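Side-chain contacts in 4-hydroxybenzoyl-CoA thioesterase (Staphylococcus aureus, PDB 6FDG), which probably hydrolyses acyl-CoA thioesters as a hotdog-fold thioesterase, with DHNA-CoA of the vitamin K2 pathway as its likely substrate: residues A[120-123]-A[124-128]; A[134-137]-A[138-142]. One frame throughout, in Å; residues are numbered along the deposited sequence.

Contact 1 of 2, residues A[120-123]-A[124-128]; sequences IRLD and RYFPD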
ATOM      1  N   ILE A 120       9.028 -25.762  -8.997  1.00 21.08           N
ATOM      2  CA  ILE A 120       9.092 -27.112  -8.442  1.00 24.39           C
ATOM      3  C   ILE A 120       7.747 -27.745  -8.419  1.00 22.90           C
ATOM      4  O   ILE A 120       6.677 -27.092  -8.492  1.00 22.58           O
ATOM      5  CB  ILE A 120       9.665 -27.137  -7.017  1.00 25.96           C
ATOM      6  CG1 ILE A 120       8.944 -26.202  -5.974  1.00 28.80           C
ATOM      7  CG2 ILE A 120      11.105 -26.731  -7.019  1.00 32.45           C
ATOM      8  CD1 ILE A 120       7.997 -26.947  -5.132  1.00 29.20           C
ATOM      9  N   ARG A 121       7.722 -29.044  -8.253  1.00 22.13           N
ATOM     10  CA  ARG A 121       6.535 -29.867  -8.136  1.00 19.91           C
ATOM     11  C   ARG A 121       6.187 -29.999  -6.674  1.00 21.41           C
ATOM     12  O   ARG A 121       6.984 -30.452  -5.812  1.00 22.68           O
ATOM     13  CB  ARG A 121       6.740 -31.300  -8.693  1.00 24.24           C
ATOM     14  CG  ARG A 121       6.709 -31.401 -10.163  1.00 25.96           C
ATOM     15  CD  ARG A 121       7.318 -32.633 -10.667  1.00 27.76           C
ATOM     16  NE  ARG A 121       6.678 -33.752 -10.062  1.00 30.64           N
ATOM     17  CZ  ARG A 121       6.935 -35.002 -10.467  1.00 37.07           C
ATOM     18  NH1 ARG A 121       7.775 -35.197 -11.452  1.00 35.16           N
ATOM     19  NH2 ARG A 121       6.316 -36.003  -9.895  1.00 32.79           N
ATOM     20  N   LEU A 122       4.913 -29.741  -6.274  1.00 20.64           N
ATOM     21  CA  LEU A 122       4.514 -29.827  -4.874  1.00 20.84           C
ATOM     22  C   LEU A 122       4.683 -31.226  -4.303  1.00 22.61           C
ATOM     23  O   LEU A 122       5.067 -31.284  -3.112  1.00 23.12           O
ATOM     24  CB  LEU A 122       3.018 -29.346  -4.653  1.00 21.84           C
ATOM     25  CG  LEU A 122       2.563 -29.096  -3.247  1.00 21.25           C
ATOM     26  CD1 LEU A 122       3.237 -27.920  -2.636  1.00 21.89           C
ATOM     27  CD2 LEU A 122       1.061 -28.846  -3.220  1.00 23.40           C
ATOM     28  N   ASP A 123       4.426 -32.271  -5.095  1.00 22.54           N
ATOM     29  CA  ASP A 123       4.530 -33.645  -4.568  1.00 23.40           C
ATOM     30  C   ASP A 123       6.012 -33.973  -4.182  1.00 26.22           C
ATOM     31  O   ASP A 123       6.194 -34.799  -3.248  1.00 29.29           O
ATOM     32  CB  ASP A 123       3.979 -34.658  -5.540  1.00 25.46           C
ATOM     33  CG  ASP A 123       4.651 -34.693  -6.865  1.00 29.86           C
ATOM     34  OD1 ASP A 123       5.056 -33.703  -7.457  1.00 27.40           O
ATOM     35  OD2 ASP A 123       4.664 -35.813  -7.478  1.00 32.88           O
ATOM     36  N   ARG A 124       6.968 -33.356  -4.827  1.00 23.25           N
ATOM     37  CA  ARG A 124       8.384 -33.753  -4.480  1.00 20.23           C
ATOM     38  C   ARG A 124       8.827 -33.050  -3.291  1.00 23.81           C
ATOM     39  O   ARG A 124       9.631 -33.602  -2.538  1.00 25.59           O
ATOM     40  CB  ARG A 124       9.226 -33.281  -5.598  1.00 23.54           C
ATOM     41  CG  ARG A 124       9.053 -34.048  -6.808  1.00 27.08           C
ATOM     42  CD  ARG A 124      10.170 -33.672  -7.765  1.00 32.82           C
ATOM     43  NE  ARG A 124      10.363 -34.689  -8.795  1.00 40.67           N
ATOM     44  CZ  ARG A 124      11.094 -34.503  -9.912  1.00 37.79           C
ATOM     45  NH1 ARG A 124      11.262 -35.510 -10.729  1.00 38.10           N
ATOM     46  NH2 ARG A 124      11.677 -33.337 -10.166  1.00 41.69           N
ATOM     47  N   TYR A 125       8.434 -31.785  -2.998  1.00 19.85           N
ATOM     48  CA  TYR A 125       8.928 -31.049  -1.901  1.00 21.16           C
ATOM     49  C   TYR A 125       8.048 -31.093  -0.630  1.00 19.16           C
ATOM     50  O   TYR A 125       8.422 -30.928   0.499  1.00 21.99           O
ATOM     51  CB  TYR A 125       9.215 -29.616  -2.341  1.00 21.77           C
ATOM     52  CG  TYR A 125      10.407 -29.526  -3.273  1.00 20.45           C
ATOM     53  CD1 TYR A 125      10.339 -29.886  -4.535  1.00 21.77           C
ATOM     54  CD2 TYR A 125      11.605 -29.089  -2.760  1.00 21.88           C
ATOM     55  CE1 TYR A 125      11.439 -29.866  -5.398  1.00 21.76           C
ATOM     56  CE2 TYR A 125      12.694 -29.033  -3.628  1.00 23.29           C
ATOM     57  CZ  TYR A 125      12.569 -29.487  -4.904  1.00 20.79           C
ATOM     58  OH  TYR A 125      13.681 -29.419  -5.792  1.00 26.35           O
ATOM     59  N   PHE A 126       6.702 -31.195  -0.870  1.00 19.38           N
ATOM     60  CA  PHE A 126       5.713 -31.230   0.164  1.00 19.38           C
ATOM     61  C   PHE A 126       4.693 -32.295  -0.021  1.00 21.08           C
ATOM     62  O   PHE A 126       3.491 -32.042  -0.401  1.00 20.53           O
ATOM     63  CB  PHE A 126       4.996 -29.801   0.286  1.00 20.47           C
ATOM     64  CG  PHE A 126       5.916 -28.717   0.475  1.00 18.88           C
ATOM     65  CD1 PHE A 126       6.242 -28.445   1.773  1.00 21.39           C
ATOM     66  CD2 PHE A 126       6.518 -28.052  -0.534  1.00 19.66           C
ATOM     67  CE1 PHE A 126       7.148 -27.449   2.139  1.00 23.78           C
ATOM     68  CE2 PHE A 126       7.460 -27.038  -0.200  1.00 21.39           C
ATOM     69  CZ  PHE A 126       7.799 -26.767   1.120  1.00 22.08           C
ATOM     70  N   PRO A 127       5.070 -33.594   0.099  1.00 21.68           N
ATOM     71  CA  PRO A 127       4.123 -34.692  -0.236  1.00 22.31           C
ATOM     72  C   PRO A 127       2.835 -34.591   0.618  1.00 21.64           C
ATOM     73  O   PRO A 127       1.825 -35.041   0.031  1.00 23.46           O
ATOM     74  CB  PRO A 127       4.930 -36.026   0.042  1.00 24.83           C
ATOM     75  CG  PRO A 127       6.171 -35.520   0.749  1.00 26.77           C
ATOM     76  CD  PRO A 127       6.424 -34.062   0.491  1.00 23.74           C
ATOM     77  N   ASP A 128       2.885 -34.151   1.834  1.00 23.11           N
ATOM     78  CA  ASP A 128       1.720 -34.043   2.687  1.00 24.15           C
ATOM     79  C   ASP A 128       0.752 -32.978   2.094  1.00 25.89           C
ATOM     80  O   ASP A 128      -0.520 -33.201   2.154  1.00 23.64           O
ATOM     81  CB  ASP A 128       2.103 -33.601   4.083  1.00 26.74           C
ATOM     82  CG  ASP A 128       3.216 -32.448   4.168  1.00 35.99           C
ATOM     83  OD1 ASP A 128       4.142 -32.231   3.280  1.00 40.16           O
ATOM     84  OD2 ASP A 128       3.179 -31.762   5.233  1.00 47.01           O
TER
HETATM   85  O   HOH W   1      10.237 -30.435  -9.072  1.00 26.77           O
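R121 lays its guanidinium over that of R124, the two planes only 16° apart and their centres 4.2 Å from each other. The overlap is partial: R124 NE sits above the R121 plane but displaced toward its rim, and R121 NH1 does the same over R124. The nearby D123 carboxylate, salt-bridged to R121, probably helps the two positive groups lie face to face. The D123 carboxylate meets R121 side-on in the guanidinium plane, D123 OD1 taking R121 NE at 3.1 Å and D123 OD2 taking R121 NH2 at 2.9 Å, each oxygen through its syn lone pair. This two-point salt bridge fixes the rotation of the guanidinium and presents its face to R124, whose chain runs extended from CG to NE. A water accepts from R121 N and, weakly, from R124 NH2. On another side of the turn, I120 lies against the Y125 ring, with I120 CG2 3.5 Å from CE1 of Y125; CG1, placed between the backbone N and the carbonyl carbon (chi1 54°), lies over one ring face, while R121 O approaches the ring edge in plane. L122 crosses F126 at about a right angle, its CD1 3.9 Å from F126 CB and equally near CD2. Both side chains also reach M48 of helix 45-50, and L122 and F126 each touch W129. In the backbone, R121 O accepts R124 N at 3.1 Å and, weakly, Y125 N, whereas F126 N donates to L122 O at 2.8 Å. R121 thus occupies the N-cap of the short helix 122-125, and F126, the first residue to leave helical geometry, is itself the N-cap of helix 127-141: a helix-to-helix junction following the long strand 101-113 of the hotdog fold.

Contact 2 of 2, residues A[134-137]-A[138-142]; sequences SKVQ and ALNNE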
ATOM      1  N   SER A 134      -4.782 -33.144  -3.488  1.00 21.10           N
ATOM      2  CA  SER A 134      -5.249 -34.126  -4.393  1.00 20.72           C
ATOM      3  C   SER A 134      -6.586 -34.742  -3.832  1.00 19.70           C
ATOM      4  O   SER A 134      -7.497 -34.932  -4.656  1.00 21.99           O
ATOM      5  CB  SER A 134      -4.252 -35.312  -4.570  1.00 25.31           C
ATOM      6  OG  SER A 134      -3.140 -34.850  -5.316  1.00 28.43           O
ATOM      7  N   LYS A 135      -6.661 -34.956  -2.591  1.00 20.21           N
ATOM      8  CA  LYS A 135      -7.911 -35.448  -1.959  1.00 22.48           C
ATOM      9  C   LYS A 135      -9.035 -34.429  -2.156  1.00 21.75           C
ATOM     10  O   LYS A 135     -10.113 -34.769  -2.590  1.00 22.26           O
ATOM     11  CB  LYS A 135      -7.714 -35.705  -0.512  1.00 25.77           C
ATOM     12  CG  LYS A 135      -8.960 -36.059   0.335  1.00 29.72           C
ATOM     13  CD  LYS A 135      -8.602 -36.365   1.798  1.00 37.68           C
ATOM     14  CE  LYS A 135      -9.818 -36.768   2.643  1.00 50.94           C
ATOM     15  NZ  LYS A 135     -10.627 -37.826   1.933  1.00 58.92           N
ATOM     16  N   VAL A 136      -8.704 -33.129  -1.875  1.00 20.05           N
ATOM     17  CA  VAL A 136      -9.697 -32.058  -2.097  1.00 18.14           C
ATOM     18  C   VAL A 136     -10.141 -32.009  -3.479  1.00 18.25           C
ATOM     19  O   VAL A 136     -11.320 -31.814  -3.778  1.00 20.07           O
ATOM     20  CB  VAL A 136      -9.134 -30.702  -1.512  1.00 18.92           C
ATOM     21  CG1 VAL A 136     -10.022 -29.570  -1.992  1.00 19.72           C
ATOM     22  CG2 VAL A 136      -9.073 -30.730  -0.018  1.00 22.03           C
ATOM     23  N   GLN A 137      -9.233 -32.086  -4.454  1.00 19.35           N
ATOM     24  CA  GLN A 137      -9.587 -32.010  -5.826  1.00 19.30           C
ATOM     25  C   GLN A 137     -10.629 -33.139  -6.236  1.00 19.83           C
ATOM     26  O   GLN A 137     -11.602 -32.894  -6.960  1.00 21.85           O
ATOM     27  CB  GLN A 137      -8.367 -32.122  -6.832  1.00 20.84           C
ATOM     28  CG  GLN A 137      -8.712 -32.026  -8.291  1.00 24.45           C
ATOM     29  CD  GLN A 137      -9.306 -30.702  -8.591  1.00 28.71           C
ATOM     30  OE1 GLN A 137      -8.621 -29.670  -8.520  1.00 25.12           O
ATOM     31  NE2 GLN A 137     -10.587 -30.651  -8.884  1.00 30.92           N
ATOM     32  N   ALA A 138     -10.345 -34.314  -5.732  1.00 21.73           N
ATOM     33  CA  ALA A 138     -11.272 -35.448  -6.010  1.00 22.88           C
ATOM     34  C   ALA A 138     -12.643 -35.185  -5.384  1.00 24.33           C
ATOM     35  O   ALA A 138     -13.698 -35.415  -6.035  1.00 26.38           O
ATOM     36  CB  ALA A 138     -10.631 -36.719  -5.465  1.00 25.41           C
ATOM     37  N   LEU A 139     -12.651 -34.661  -4.154  1.00 21.51           N
ATOM     38  CA  LEU A 139     -13.956 -34.341  -3.478  1.00 23.20           C
ATOM     39  C   LEU A 139     -14.710 -33.272  -4.259  1.00 24.49           C
ATOM     40  O   LEU A 139     -15.934 -33.279  -4.446  1.00 24.03           O
ATOM     41  CB  LEU A 139     -13.739 -33.952  -2.057  1.00 23.39           C
ATOM     42  CG  LEU A 139     -13.211 -35.023  -1.119  1.00 25.87           C
ATOM     43  CD1 LEU A 139     -12.807 -34.492   0.232  1.00 26.24           C
ATOM     44  CD2 LEU A 139     -14.254 -36.217  -1.032  1.00 29.89           C
ATOM     45  N   ASN A 140     -13.956 -32.219  -4.703  1.00 20.83           N
ATOM     46  CA  ASN A 140     -14.541 -31.146  -5.494  1.00 21.81           C
ATOM     47  C   ASN A 140     -15.123 -31.722  -6.778  1.00 24.25           C
ATOM     48  O   ASN A 140     -16.271 -31.380  -7.160  1.00 24.23           O
ATOM     49  CB  ASN A 140     -13.489 -30.028  -5.840  1.00 20.26           C
ATOM     50  CG  ASN A 140     -13.189 -29.182  -4.699  1.00 20.65           C
ATOM     51  OD1 ASN A 140     -13.881 -29.164  -3.702  1.00 22.50           O
ATOM     52  ND2 ASN A 140     -12.080 -28.468  -4.743  1.00 20.54           N
ATOM     53  N   ASN A 141     -14.437 -32.639  -7.461  1.00 23.22           N
ATOM     54  CA  ASN A 141     -14.964 -33.256  -8.713  1.00 26.58           C
ATOM     55  C   ASN A 141     -16.220 -34.069  -8.458  1.00 27.66           C
ATOM     56  O   ASN A 141     -17.041 -34.110  -9.390  1.00 31.63           O
ATOM     57  CB  ASN A 141     -13.910 -34.157  -9.298  1.00 26.71           C
ATOM     58  CG  ASN A 141     -12.734 -33.393  -9.882  1.00 29.16           C
ATOM     59  OD1 ASN A 141     -12.854 -32.203 -10.167  1.00 29.34           O
ATOM     60  ND2 ASN A 141     -11.591 -34.085 -10.063  1.00 33.00           N
ATOM     61  N   GLU A 142     -16.330 -34.598  -7.254  1.00 26.43           N
ATOM     62  CA  GLU A 142     -17.599 -35.372  -6.823  1.00 30.91           C
ATOM     63  C   GLU A 142     -18.714 -34.485  -6.351  1.00 31.75           C
ATOM     64  O   GLU A 142     -19.792 -34.976  -6.092  1.00 35.60           O
ATOM     65  CB  GLU A 142     -17.230 -36.341  -5.718  1.00 33.36           C
ATOM     66  CG  GLU A 142     -16.234 -37.375  -6.188  1.00 36.44           C
ATOM     67  CD  GLU A 142     -15.532 -38.167  -5.126  1.00 48.91           C
ATOM     68  OE1 GLU A 142     -15.880 -38.090  -3.928  1.00 53.77           O
ATOM     69  OE2 GLU A 142     -14.553 -38.847  -5.508  1.00 52.31           O
TER
HETATM   70  O   HOH W   2      -9.234 -28.675  -6.017  1.00 21.04           O
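This is a contact between successive turns of one alpha-helix, in the C-terminal half of helix 127-141, where residues i and i+4 meet along its sides. The backbone evidence is a run of four i-to-i+4 hydrogen bonds, from A138 N to S134 O through N141 N to Q137 O, the shortest being N140 N to V136 O at 2.8 Å. Q137 and N141 add a side-chain link: Q137 NE2 donates to N141 OD1 at 3.0 Å, a weak bond because its N-H...O angle is only 135°, with the two amide planes 32° apart. Q137 leaves the backbone with CG anti to the backbone N, and the bend at chi2 (62°) swings its amide across toward N141 OD1. The other end of that amide is held separately, OE1 accepting from Y83 N and weakly from a water. The same water accepts from N140 ND2 at 3.1 Å, bridging the two side chains, while N140 OD1 takes the backbone N of I2. V136 lies side by side with N140, its CG1 3.6 Å from N140 ND2. L139 places CG 3.4 Å from K135 O, and the L139 and K135 side chains cross obliquely, L139 CD1 coming only to 4.2 Å from K135 CG. Around the helix, V136 packs on Y37 and L41 of helix 26-41 and on L155 at the C-terminus, whereas Q137 and N140 tie it by hydrogen bonds to the end of strand 73-83 and the start of strand 2-9.

Overall arrangement
Helix 127-141 carries both contacts: contact 1 spans the short helix 122-125 and the first two residues of helix 127-141, and contact 2 its last turns, the centres about 18 Å apart and the nearest atoms about 7 Å. Both are partly buried. In contact 1 the buried side chains are apolar and face helix 45-50 and strand 101-113, while charge is gathered on the more exposed side. Contact 2 pairs an inward valine with a buried asparagine and relies on uncharged amides, two of which, Q137 and N140, also bind strand backbone. The backbone differs too: contact 1 breaks and restarts helical geometry at F126, whereas contact 2 keeps a regular i-to-i+4 ladder.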